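Local coordinates for protein quinone reductase (Klebsiella pneumoniae subsp. pneumoniae, PDB 4GI5) that binds flavin-adenine dinucleotide in a flavodoxin-like fold and probably reduces quinones with NAD(P)H, at residues B[30-35]-B[121-126]; B[35-40]-B[172-177]; B[189-194]-B[215-220]. All blocks are in the same frame, centred on the assembly; numbering follows the deposited sequence. Where two conformers were deposited one is given.

Contact 1 of 3, residues B[30-35]-B[121-126]. With FAD (flavin-adenine dinucleotide), chain H.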
# COMPACT_ATOMS: atom_id res chain seq x y z
N ALA B 30 7.86 3.74 -11.49
CA ALA B 30 7.62 2.31 -11.41
C ALA B 30 6.72 1.77 -12.49
O ALA B 30 5.52 1.78 -12.36
CB ALA B 30 7.02 1.98 -10.02
N HIS B 31 7.31 1.32 -13.62
CA HIS B 31 6.53 0.58 -14.61
C HIS B 31 7.51 -0.30 -15.33
O HIS B 31 8.57 0.19 -15.68
CB HIS B 31 5.81 1.50 -15.61
CG HIS B 31 4.74 0.78 -16.34
ND1 HIS B 31 4.99 -0.22 -17.27
CD2 HIS B 31 3.38 0.83 -16.22
CE1 HIS B 31 3.86 -0.67 -17.75
NE2 HIS B 31 2.87 -0.08 -17.10
N PRO B 32 7.15 -1.58 -15.51
CA PRO B 32 8.05 -2.52 -16.16
C PRO B 32 8.24 -2.35 -17.71
O PRO B 32 9.24 -2.78 -18.25
CB PRO B 32 7.35 -3.84 -15.89
CG PRO B 32 5.98 -3.63 -15.71
CD PRO B 32 5.95 -2.25 -15.00
N GLU B 33 7.41 -1.57 -18.36
CA GLU B 33 7.44 -1.49 -19.86
C GLU B 33 7.61 -0.07 -20.35
O GLU B 33 6.78 0.82 -20.20
CB GLU B 33 6.21 -2.15 -20.45
CG GLU B 33 5.99 -1.95 -21.98
CD GLU B 33 7.20 -2.42 -22.79
OE1 GLU B 33 7.58 -3.57 -22.54
OE2 GLU B 33 7.72 -1.59 -23.57
N PRO B 34 8.74 0.22 -21.04
CA PRO B 34 9.05 1.54 -21.49
C PRO B 34 8.11 2.10 -22.51
O PRO B 34 7.95 3.31 -22.63
CB PRO B 34 10.49 1.39 -22.10
CG PRO B 34 10.94 0.07 -21.68
CD PRO B 34 9.85 -0.75 -21.17
N ARG B 35 7.45 1.22 -23.31
CA ARG B 35 6.43 1.69 -24.29
C ARG B 35 4.98 1.84 -23.75
O ARG B 35 4.07 2.14 -24.47
CB ARG B 35 6.42 0.73 -25.52
CG ARG B 35 7.82 0.69 -26.18
CD ARG B 35 7.82 -0.44 -27.25
NE ARG B 35 6.83 -0.06 -28.25
CZ ARG B 35 6.42 -0.96 -29.18
NH1 ARG B 35 6.92 -2.11 -29.19
NH2 ARG B 35 5.55 -0.64 -30.07
N PRO B 121 1.38 3.31 -12.05
CA PRO B 121 0.01 2.82 -12.20
C PRO B 121 -0.51 2.39 -10.83
O PRO B 121 0.24 1.81 -10.03
CB PRO B 121 0.17 1.60 -13.12
CG PRO B 121 1.55 1.12 -12.75
CD PRO B 121 2.39 2.29 -12.43
N LEU B 122 -1.78 2.65 -10.58
CA LEU B 122 -2.45 2.13 -9.40
C LEU B 122 -2.63 0.66 -9.55
O LEU B 122 -3.32 0.19 -10.48
CB LEU B 122 -3.78 2.90 -9.21
CG LEU B 122 -4.37 2.71 -7.81
CD1 LEU B 122 -3.52 3.32 -6.71
CD2 LEU B 122 -5.73 3.33 -7.85
N TRP B 123 -2.00 -0.14 -8.68
CA TRP B 123 -2.10 -1.60 -8.74
C TRP B 123 -2.66 -2.03 -7.34
O TRP B 123 -1.98 -1.80 -6.31
CB TRP B 123 -0.75 -2.29 -8.98
CG TRP B 123 -0.31 -2.28 -10.42
CD1 TRP B 123 -0.92 -1.74 -11.49
CD2 TRP B 123 0.97 -2.81 -10.90
NE1 TRP B 123 -0.15 -1.98 -12.66
CE2 TRP B 123 1.02 -2.59 -12.30
CE3 TRP B 123 2.00 -3.47 -10.31
CZ2 TRP B 123 2.11 -3.00 -13.05
CZ3 TRP B 123 3.12 -3.85 -11.05
CH2 TRP B 123 3.12 -3.64 -12.42
N TRP B 124 -3.86 -2.57 -7.38
CA TRP B 124 -4.48 -3.04 -6.12
C TRP B 124 -4.50 -1.93 -5.09
O TRP B 124 -4.11 -2.09 -3.94
CB TRP B 124 -3.82 -4.35 -5.63
CG TRP B 124 -4.12 -5.44 -6.59
CD1 TRP B 124 -3.24 -5.99 -7.48
CD2 TRP B 124 -5.38 -6.07 -6.81
NE1 TRP B 124 -3.91 -6.91 -8.28
CE2 TRP B 124 -5.22 -6.98 -7.87
CE3 TRP B 124 -6.68 -5.94 -6.22
CZ2 TRP B 124 -6.28 -7.70 -8.39
CZ3 TRP B 124 -7.72 -6.70 -6.72
CH2 TRP B 124 -7.51 -7.55 -7.85
N PHE B 125 -4.93 -0.81 -5.59
CA PHE B 125 -5.20 0.38 -4.78
C PHE B 125 -4.03 0.92 -4.02
O PHE B 125 -4.20 1.61 -2.97
CB PHE B 125 -6.42 0.07 -3.81
CG PHE B 125 -7.63 -0.40 -4.55
CD1 PHE B 125 -8.35 0.49 -5.32
CD2 PHE B 125 -7.99 -1.71 -4.66
CE1 PHE B 125 -9.40 0.10 -6.09
CE2 PHE B 125 -9.01 -2.15 -5.48
CZ PHE B 125 -9.75 -1.25 -6.23
N SER B 126 -2.84 0.73 -4.58
CA SER B 126 -1.65 1.04 -3.86
C SER B 126 -0.50 1.17 -4.89
O SER B 126 -0.71 1.00 -6.10
CB SER B 126 -1.41 -0.01 -2.78
OG SER B 126 -1.45 -1.33 -3.31
PA FAD H . -0.66 0.46 -20.76
O1A FAD H . 0.76 0.51 -21.14
O2A FAD H . -1.45 -0.75 -20.60
O5B FAD H . -1.53 1.37 -21.81
C5B FAD H . -2.90 1.79 -21.63
C4B FAD H . -3.40 2.33 -22.93
O4B FAD H . -2.79 3.58 -23.15
C3B FAD H . -3.18 1.40 -24.09
O3B FAD H . -4.43 1.35 -24.77
C2B FAD H . -2.17 2.20 -24.86
O2B FAD H . -2.14 1.89 -26.28
C1B FAD H . -2.44 3.64 -24.60
N9A FAD H . -1.23 4.46 -24.85
C8A FAD H . 0.16 4.22 -24.57
N7A FAD H . 0.94 5.19 -24.99
C5A FAD H . 0.03 5.97 -25.65
C6A FAD H . 0.12 7.16 -26.49
N6A FAD H . 1.32 7.64 -26.54
N1A FAD H . -0.99 7.76 -27.03
C2A FAD H . -2.19 7.22 -26.83
N3A FAD H . -2.34 6.06 -26.08
C4A FAD H . -1.29 5.55 -25.54
N1 FAD H . -6.93 0.08 -11.67
C2 FAD H . -7.60 0.68 -10.67
O2 FAD H . -8.41 1.67 -10.89
N3 FAD H . -7.46 0.26 -9.36
C4 FAD H . -6.74 -0.83 -9.04
O4 FAD H . -6.55 -1.15 -7.85
C4X FAD H . -6.05 -1.51 -10.10
N5 FAD H . -5.25 -2.58 -9.82
C5X FAD H . -4.48 -3.17 -10.85
C6 FAD H . -3.64 -4.14 -10.58
C7 FAD H . -2.78 -4.66 -11.54
C7M FAD H . -1.83 -5.75 -11.21
C8 FAD H . -2.89 -4.19 -12.88
C8M FAD H . -2.02 -4.80 -13.94
C9 FAD H . -3.76 -3.21 -13.19
C9A FAD H . -4.57 -2.64 -12.17
N10 FAD H . -5.38 -1.54 -12.41
C10 FAD H . -6.12 -0.94 -11.40
C1' FAD H . -5.45 -0.91 -13.74
C2' FAD H . -4.19 -0.05 -13.85
O2' FAD H . -4.12 1.09 -12.99
C3' FAD H . -4.00 0.45 -15.32
O3' FAD H . -3.80 -0.78 -16.07
C4' FAD H . -2.76 1.33 -15.52
O4' FAD H . -2.99 2.57 -14.94
C5' FAD H . -2.55 1.60 -17.04
O5' FAD H . -1.33 2.26 -17.20
P FAD H . -0.17 1.47 -18.05
O1P FAD H . 0.99 2.39 -18.14
O2P FAD H . 0.11 0.12 -17.55
O3P FAD H . -0.96 1.41 -19.45
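Pro121 CD lies 3.2 Å from Ala30 O, and beside it Pro121 CG lies 3.9 Å from His31 CD2, meeting the imidazole obliquely. This is the tight, buried part of a contact between the loop after strand 24-29 and the end of strand 115-121 with the loop that follows, neighbours in the parallel sheet of the flavodoxin-like fold. Pro121 CG also sits over one face of the Trp123 indole, toward its rim; the opposite face carries the dimethylbenzene end of the flavin, with Trp123 CD1 3.4 Å from FAD C8. The looser side is the partly exposed Pro32, whose CD approaches Trp123 CH2 obliquely at 4.1 Å and which also packs on Trp84 of the second subunit. With CG anti to the backbone nitrogen (chi1 -164°), the His31 ring is sent toward the diphosphate, where NE2 donates to FAD O2P at 2.8 Å. Trp124 N reaches FAD N5 at 2.8 Å, nearly straight at 172°, and FAD O4 lies 3.3 Å above the centre of one face of the Phe125 ring. With His31 ND1 accepting from Glu33 N at 3.0 Å, NE2 is left to donate, consistent with a neutral ring; the two in-plane bonds together fix its rotation.

Contact 2 of 3, residues B[35-40]-B[172-177]. With FAD (flavin-adenine dinucleotide), chain H.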
# COMPACT_ATOMS: atom_id res chain seq x y z
N ARG B 35 7.45 1.22 -23.31
CA ARG B 35 6.43 1.69 -24.29
C ARG B 35 4.98 1.84 -23.75
O ARG B 35 4.07 2.14 -24.47
CB ARG B 35 6.42 0.73 -25.52
CG ARG B 35 7.82 0.69 -26.18
CD ARG B 35 7.82 -0.44 -27.25
NE ARG B 35 6.83 -0.06 -28.25
CZ ARG B 35 6.42 -0.96 -29.18
NH1 ARG B 35 6.92 -2.11 -29.19
NH2 ARG B 35 5.55 -0.64 -30.07
N SER B 36 4.82 1.71 -22.41
CA SER B 36 3.52 1.83 -21.78
C SER B 36 3.04 3.22 -21.79
O SER B 36 3.78 4.18 -22.07
CB SER B 36 3.72 1.45 -20.26
OG SER B 36 4.66 2.24 -19.56
N LEU B 37 1.77 3.42 -21.46
CA LEU B 37 1.25 4.72 -21.17
C LEU B 37 2.11 5.46 -20.17
O LEU B 37 2.46 6.64 -20.30
CB LEU B 37 -0.22 4.54 -20.75
CG LEU B 37 -0.85 5.87 -20.35
CD1 LEU B 37 -1.05 6.86 -21.50
CD2 LEU B 37 -2.22 5.65 -19.73
N ASN B 38 2.41 4.81 -19.04
CA ASN B 38 3.29 5.41 -18.06
C ASN B 38 4.68 5.83 -18.62
O ASN B 38 5.19 6.89 -18.31
CB ASN B 38 3.50 4.48 -16.85
CG ASN B 38 2.45 4.74 -15.77
OD1 ASN B 38 2.67 5.61 -14.93
ND2 ASN B 38 1.31 4.11 -15.89
N GLY B 39 5.23 4.97 -19.43
CA GLY B 39 6.49 5.32 -20.05
C GLY B 39 6.37 6.61 -20.88
O GLY B 39 7.30 7.48 -20.90
N ALA B 40 5.31 6.71 -21.65
CA ALA B 40 5.03 7.92 -22.46
C ALA B 40 4.91 9.16 -21.62
O ALA B 40 5.39 10.26 -21.95
CB ALA B 40 3.82 7.70 -23.35
N ILE B 172 1.82 11.05 -9.39
CA ILE B 172 1.19 10.95 -10.67
C ILE B 172 0.76 9.53 -10.85
O ILE B 172 1.55 8.64 -10.87
CB ILE B 172 2.15 11.34 -11.82
CG1 ILE B 172 2.65 12.75 -11.71
CG2 ILE B 172 1.42 11.14 -13.14
CD1 ILE B 172 3.78 13.04 -12.73
N VAL B 173 -0.52 9.29 -10.83
CA VAL B 173 -1.13 7.98 -10.80
C VAL B 173 -2.08 7.77 -11.96
O VAL B 173 -2.94 8.56 -12.27
CB VAL B 173 -1.97 7.84 -9.51
CG1 VAL B 173 -2.59 6.43 -9.40
CG2 VAL B 173 -1.07 8.18 -8.32
N THR B 174 -1.98 6.61 -12.60
CA THR B 174 -2.92 6.19 -13.59
C THR B 174 -3.76 5.03 -13.06
O THR B 174 -3.19 4.10 -12.49
CB THR B 174 -2.22 5.69 -14.91
OG1 THR B 174 -1.21 4.74 -14.57
CG2 THR B 174 -1.49 6.85 -15.68
N ALA B 175 -5.06 5.08 -13.28
CA ALA B 175 -5.98 4.09 -12.76
C ALA B 175 -6.87 3.56 -13.86
O ALA B 175 -7.31 4.32 -14.78
CB ALA B 175 -6.82 4.71 -11.63
N GLY B 176 -7.17 2.29 -13.80
CA GLY B 176 -8.12 1.72 -14.75
C GLY B 176 -9.56 2.04 -14.49
O GLY B 176 -10.36 2.14 -15.44
N GLY B 177 -9.94 2.22 -13.22
CA GLY B 177 -11.35 2.49 -12.90
C GLY B 177 -11.78 3.90 -13.34
O GLY B 177 -10.96 4.83 -13.61
PA FAD H . -0.66 0.46 -20.76
O1A FAD H . 0.76 0.51 -21.14
O2A FAD H . -1.45 -0.75 -20.60
O5B FAD H . -1.53 1.37 -21.81
C5B FAD H . -2.90 1.79 -21.63
C4B FAD H . -3.40 2.33 -22.93
O4B FAD H . -2.79 3.58 -23.15
C3B FAD H . -3.18 1.40 -24.09
O3B FAD H . -4.43 1.35 -24.77
C2B FAD H . -2.17 2.20 -24.86
O2B FAD H . -2.14 1.89 -26.28
C1B FAD H . -2.44 3.64 -24.60
N9A FAD H . -1.23 4.46 -24.85
C8A FAD H . 0.16 4.22 -24.57
N7A FAD H . 0.94 5.19 -24.99
C5A FAD H . 0.03 5.97 -25.65
C6A FAD H . 0.12 7.16 -26.49
N6A FAD H . 1.32 7.64 -26.54
N1A FAD H . -0.99 7.76 -27.03
C2A FAD H . -2.19 7.22 -26.83
N3A FAD H . -2.34 6.06 -26.08
C4A FAD H . -1.29 5.55 -25.54
N1 FAD H . -6.93 0.08 -11.67
C2 FAD H . -7.60 0.68 -10.67
O2 FAD H . -8.41 1.67 -10.89
N3 FAD H . -7.46 0.26 -9.36
C4 FAD H . -6.74 -0.83 -9.04
O4 FAD H . -6.55 -1.15 -7.85
C4X FAD H . -6.05 -1.51 -10.10
N5 FAD H . -5.25 -2.58 -9.82
C5X FAD H . -4.48 -3.17 -10.85
C6 FAD H . -3.64 -4.14 -10.58
C7 FAD H . -2.78 -4.66 -11.54
C7M FAD H . -1.83 -5.75 -11.21
C8 FAD H . -2.89 -4.19 -12.88
C8M FAD H . -2.02 -4.80 -13.94
C9 FAD H . -3.76 -3.21 -13.19
C9A FAD H . -4.57 -2.64 -12.17
N10 FAD H . -5.38 -1.54 -12.41
C10 FAD H . -6.12 -0.94 -11.40
C1' FAD H . -5.45 -0.91 -13.74
C2' FAD H . -4.19 -0.05 -13.85
O2' FAD H . -4.12 1.09 -12.99
C3' FAD H . -4.00 0.45 -15.32
O3' FAD H . -3.80 -0.78 -16.07
C4' FAD H . -2.76 1.33 -15.52
O4' FAD H . -2.99 2.57 -14.94
C5' FAD H . -2.55 1.60 -17.04
O5' FAD H . -1.33 2.26 -17.20
P FAD H . -0.17 1.47 -18.05
O1P FAD H . 0.99 2.39 -18.14
O2P FAD H . 0.11 0.12 -17.55
O3P FAD H . -0.96 1.41 -19.45
O HOH W 1 1.05 7.41 -13.56
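Asn38 ND2 meets Thr174 OG1 where the first turn of helix 37-51 faces the last part of strand 168-174, at the carboxyl edge of the parallel sheet, the usual cofactor site of a flavodoxin-like fold. Among the hydrogen bonds, this one measures 2.9 Å and lies near the plane of the Asn38 amide; the two side chains come from opposite directions. The same ND2 also donates to FAD O1P, and Asn38 N donates to that oxygen as well, so one residue grips one phosphate oxygen twice. Leu37 N donates to FAD O1A, the other phosphate, placing the start of the helix against the pyrophosphate, where its dipole would probably favour the negative charge. Ser36 is the N-cap: its OG, turned between backbone N and carbonyl carbon (chi1 58°), accepts from Gly39 N at 2.8 Å. On the strand side, Thr174 OG1 and FAD O4' are hydrogen-bonded at 2.8 Å, and either could be the donor, while Gly176 N donates to FAD N1 and Gly177 N to FAD O2. Apolar packing is slighter: Leu37 CD2 comes 4.3 Å from Thr174 CG2, and Leu37 also rests on Phe227 of helix 224-239. As for solvent, a water lies 2.8 Å from Asn38 OD1 and 3.0 Å from Ile172 O.

Contact 3 of 3, residues B[189-194]-B[215-220]. With FAD (flavin-adenine dinucleotide), chain H.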
# COMPACT_ATOMS: atom_id res chain seq x y z
N GLY B 189 -13.79 3.56 -2.83
CA GLY B 189 -13.38 4.54 -1.86
C GLY B 189 -12.96 5.86 -2.45
O GLY B 189 -12.51 5.89 -3.60
N PRO B 190 -13.11 6.96 -1.74
CA PRO B 190 -12.72 8.24 -2.35
C PRO B 190 -11.23 8.22 -2.64
O PRO B 190 -10.39 7.76 -1.81
CB PRO B 190 -13.02 9.28 -1.27
CG PRO B 190 -14.06 8.58 -0.36
CD PRO B 190 -13.56 7.12 -0.37
N ILE B 191 -10.83 8.69 -3.84
CA ILE B 191 -9.38 8.64 -4.17
C ILE B 191 -8.47 9.23 -3.15
O ILE B 191 -7.41 8.66 -2.88
CB ILE B 191 -9.12 9.25 -5.54
CG1 ILE B 191 -7.68 9.03 -6.07
CG2 ILE B 191 -9.50 10.74 -5.56
CD1 ILE B 191 -7.32 7.61 -6.28
N ASP B 192 -8.81 10.38 -2.52
CA ASP B 192 -7.92 10.96 -1.56
C ASP B 192 -7.80 10.16 -0.24
O ASP B 192 -6.79 10.24 0.44
CB ASP B 192 -8.35 12.40 -1.27
CG ASP B 192 -8.25 13.31 -2.51
OD1 ASP B 192 -7.42 13.18 -3.34
OD2 ASP B 192 -9.24 13.98 -2.69
N ASP B 193 -8.83 9.36 0.07
CA ASP B 193 -8.74 8.51 1.23
C ASP B 193 -7.91 7.28 0.89
O ASP B 193 -7.14 6.81 1.75
CB ASP B 193 -10.18 8.12 1.63
CG ASP B 193 -11.01 9.27 2.21
OD1 ASP B 193 -10.48 10.25 2.66
OD2 ASP B 193 -12.22 9.04 2.29
N ILE B 194 -8.10 6.64 -0.28
CA ILE B 194 -7.25 5.53 -0.66
C ILE B 194 -5.76 5.91 -0.76
O ILE B 194 -4.91 5.14 -0.34
CB ILE B 194 -7.66 5.05 -2.12
CG1 ILE B 194 -9.05 4.52 -2.04
CG2 ILE B 194 -6.60 4.08 -2.76
CD1 ILE B 194 -9.28 3.35 -1.13
N VAL B 215 -4.17 12.45 -10.90
CA VAL B 215 -4.73 11.14 -11.14
C VAL B 215 -5.55 11.08 -12.43
O VAL B 215 -6.47 11.90 -12.66
CB VAL B 215 -5.65 10.68 -9.98
CG1 VAL B 215 -6.14 9.26 -10.17
CG2 VAL B 215 -4.91 10.86 -8.67
N PHE B 216 -5.17 10.14 -13.28
CA PHE B 216 -5.87 9.86 -14.50
C PHE B 216 -6.72 8.59 -14.38
O PHE B 216 -6.28 7.56 -13.85
CB PHE B 216 -4.89 9.67 -15.64
CG PHE B 216 -4.03 10.88 -15.93
CD1 PHE B 216 -4.60 12.16 -16.13
CD2 PHE B 216 -2.68 10.80 -15.88
CE1 PHE B 216 -3.81 13.26 -16.43
CE2 PHE B 216 -1.89 11.96 -16.19
CZ PHE B 216 -2.43 13.12 -16.47
N TYR B 217 -7.96 8.63 -14.90
CA TYR B 217 -8.89 7.52 -14.80
C TYR B 217 -9.17 6.88 -16.14
O TYR B 217 -8.88 7.50 -17.22
CB TYR B 217 -10.18 8.02 -14.22
CG TYR B 217 -9.97 8.56 -12.86
CD1 TYR B 217 -9.91 7.72 -11.71
CD2 TYR B 217 -9.86 9.95 -12.65
CE1 TYR B 217 -9.74 8.30 -10.50
CE2 TYR B 217 -9.70 10.46 -11.38
CZ TYR B 217 -9.60 9.55 -10.30
OH TYR B 217 -9.42 10.11 -9.02
N ARG B 218 -9.72 5.69 -16.14
CA ARG B 218 -10.06 4.95 -17.35
C ARG B 218 -8.90 4.81 -18.28
O ARG B 218 -9.03 4.94 -19.48
CB ARG B 218 -11.24 5.59 -18.11
CG ARG B 218 -12.45 5.69 -17.32
CD ARG B 218 -13.74 5.99 -18.21
NE ARG B 218 -14.10 4.89 -19.12
CZ ARG B 218 -15.34 4.76 -19.65
NH1 ARG B 218 -16.31 5.65 -19.38
NH2 ARG B 218 -15.64 3.72 -20.42
N THR B 219 -7.74 4.53 -17.74
CA THR B 219 -6.54 4.61 -18.53
C THR B 219 -6.29 3.45 -19.45
O THR B 219 -5.48 3.62 -20.38
CB THR B 219 -5.29 4.82 -17.70
OG1 THR B 219 -5.15 3.78 -16.77
CG2 THR B 219 -5.45 6.20 -17.03
N ASP B 220 -6.92 2.29 -19.22
CA ASP B 220 -6.67 1.15 -20.05
C ASP B 220 -7.18 1.35 -21.50
O ASP B 220 -6.68 0.65 -22.36
CB ASP B 220 -7.27 -0.15 -19.46
CG ASP B 220 -6.64 -0.51 -18.04
OD1 ASP B 220 -5.44 -0.65 -18.01
OD2 ASP B 220 -7.39 -0.77 -17.04
PA FAD H . -0.66 0.46 -20.76
O1A FAD H . 0.76 0.51 -21.14
O2A FAD H . -1.45 -0.75 -20.60
O5B FAD H . -1.53 1.37 -21.81
C5B FAD H . -2.90 1.79 -21.63
C4B FAD H . -3.40 2.33 -22.93
O4B FAD H . -2.79 3.58 -23.15
C3B FAD H . -3.18 1.40 -24.09
O3B FAD H . -4.43 1.35 -24.77
C2B FAD H . -2.17 2.20 -24.86
O2B FAD H . -2.14 1.89 -26.28
C1B FAD H . -2.44 3.64 -24.60
N9A FAD H . -1.23 4.46 -24.85
C8A FAD H . 0.16 4.22 -24.57
N7A FAD H . 0.94 5.19 -24.99
C5A FAD H . 0.03 5.97 -25.65
C6A FAD H . 0.12 7.16 -26.49
N6A FAD H . 1.32 7.64 -26.54
N1A FAD H . -0.99 7.76 -27.03
C2A FAD H . -2.19 7.22 -26.83
N3A FAD H . -2.34 6.06 -26.08
C4A FAD H . -1.29 5.55 -25.54
N1 FAD H . -6.93 0.08 -11.67
C2 FAD H . -7.60 0.68 -10.67
O2 FAD H . -8.41 1.67 -10.89
N3 FAD H . -7.46 0.26 -9.36
C4 FAD H . -6.74 -0.83 -9.04
O4 FAD H . -6.55 -1.15 -7.85
C4X FAD H . -6.05 -1.51 -10.10
N5 FAD H . -5.25 -2.58 -9.82
C5X FAD H . -4.48 -3.17 -10.85
C6 FAD H . -3.64 -4.14 -10.58
C7 FAD H . -2.78 -4.66 -11.54
C7M FAD H . -1.83 -5.75 -11.21
C8 FAD H . -2.89 -4.19 -12.88
C8M FAD H . -2.02 -4.80 -13.94
C9 FAD H . -3.76 -3.21 -13.19
C9A FAD H . -4.57 -2.64 -12.17
N10 FAD H . -5.38 -1.54 -12.41
C10 FAD H . -6.12 -0.94 -11.40
C1' FAD H . -5.45 -0.91 -13.74
C2' FAD H . -4.19 -0.05 -13.85
O2' FAD H . -4.12 1.09 -12.99
C3' FAD H . -4.00 0.45 -15.32
O3' FAD H . -3.80 -0.78 -16.07
C4' FAD H . -2.76 1.33 -15.52
O4' FAD H . -2.99 2.57 -14.94
C5' FAD H . -2.55 1.60 -17.04
O5' FAD H . -1.33 2.26 -17.20
P FAD H . -0.17 1.47 -18.05
O1P FAD H . 0.99 2.39 -18.14
O2P FAD H . 0.11 0.12 -17.55
O3P FAD H . -0.96 1.41 -19.45
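Ile191 and Val215, with CA atoms 8.7 Å apart, are the nearest pair of CA atoms between the short helix 191-194, which Pro190 precedes at the N-cap, and strand 209-216, an outermost strand of the parallel sheet in this flavodoxin-like fold. The contact is small, burying 106 Å² in all, and near the surface. Its side chains are few. In Ile191 the first torsion (chi1 -170°) puts CG1 anti to the backbone nitrogen and leaves CG2 between that nitrogen and the carbonyl carbon, which turns the fork of the side chain toward the hydroxyl of Tyr217. Ile191 CG2 lies 3.5 Å and Ile191 CG1 3.6 Å from Tyr217 OH. The two side chains arrive from opposite directions, and the hydroxyl oxygen rests against the fork of CB, CG1 and CG2, touching all three from one side. Tyr217 also touches Ala179. Alongside, Ile191 CG1 packs on Val215 CG2 at 4.2 Å, the apolar part of the contact. Ile191 also touches Tyr182, which binds the cofactor. Past the strand the chain turns to the FAD. Thr219 OG1 and FAD O4' are hydrogen-bonded at 3.1 Å, either being able to donate, and the backbone of Thr219 pairs with that of Ala175. The ribityl chain is held at a second hydroxyl, FAD O3', which donates to Asp220 OD1 in a very short hydrogen bond of 2.5 Å.

All three contacts touch the same FAD, from its diphosphate to its isoalloxazine. Contacts 1 and 2 lie side by side, their centres 7 Å apart; Leu122 N reaches Thr174 O at 2.8 Å, His31 CE1 packs on Ser36 CB at 3.3 Å, and His31 CD2 packs on Asn38 CB. Contact 3 stands farther off, its centre 13 Å from contact 1 and 12 Å from contact 2. Its tie to contact 2 runs through neighbouring strands 168-174 and 209-216, where Ala175 N meets Phe216 O at 2.8 Å; its touch on contact 1 is slighter, Phe125 O against Ile194 CG2. The second subunit reaches all three, and its Arg85 also bonds to FAD.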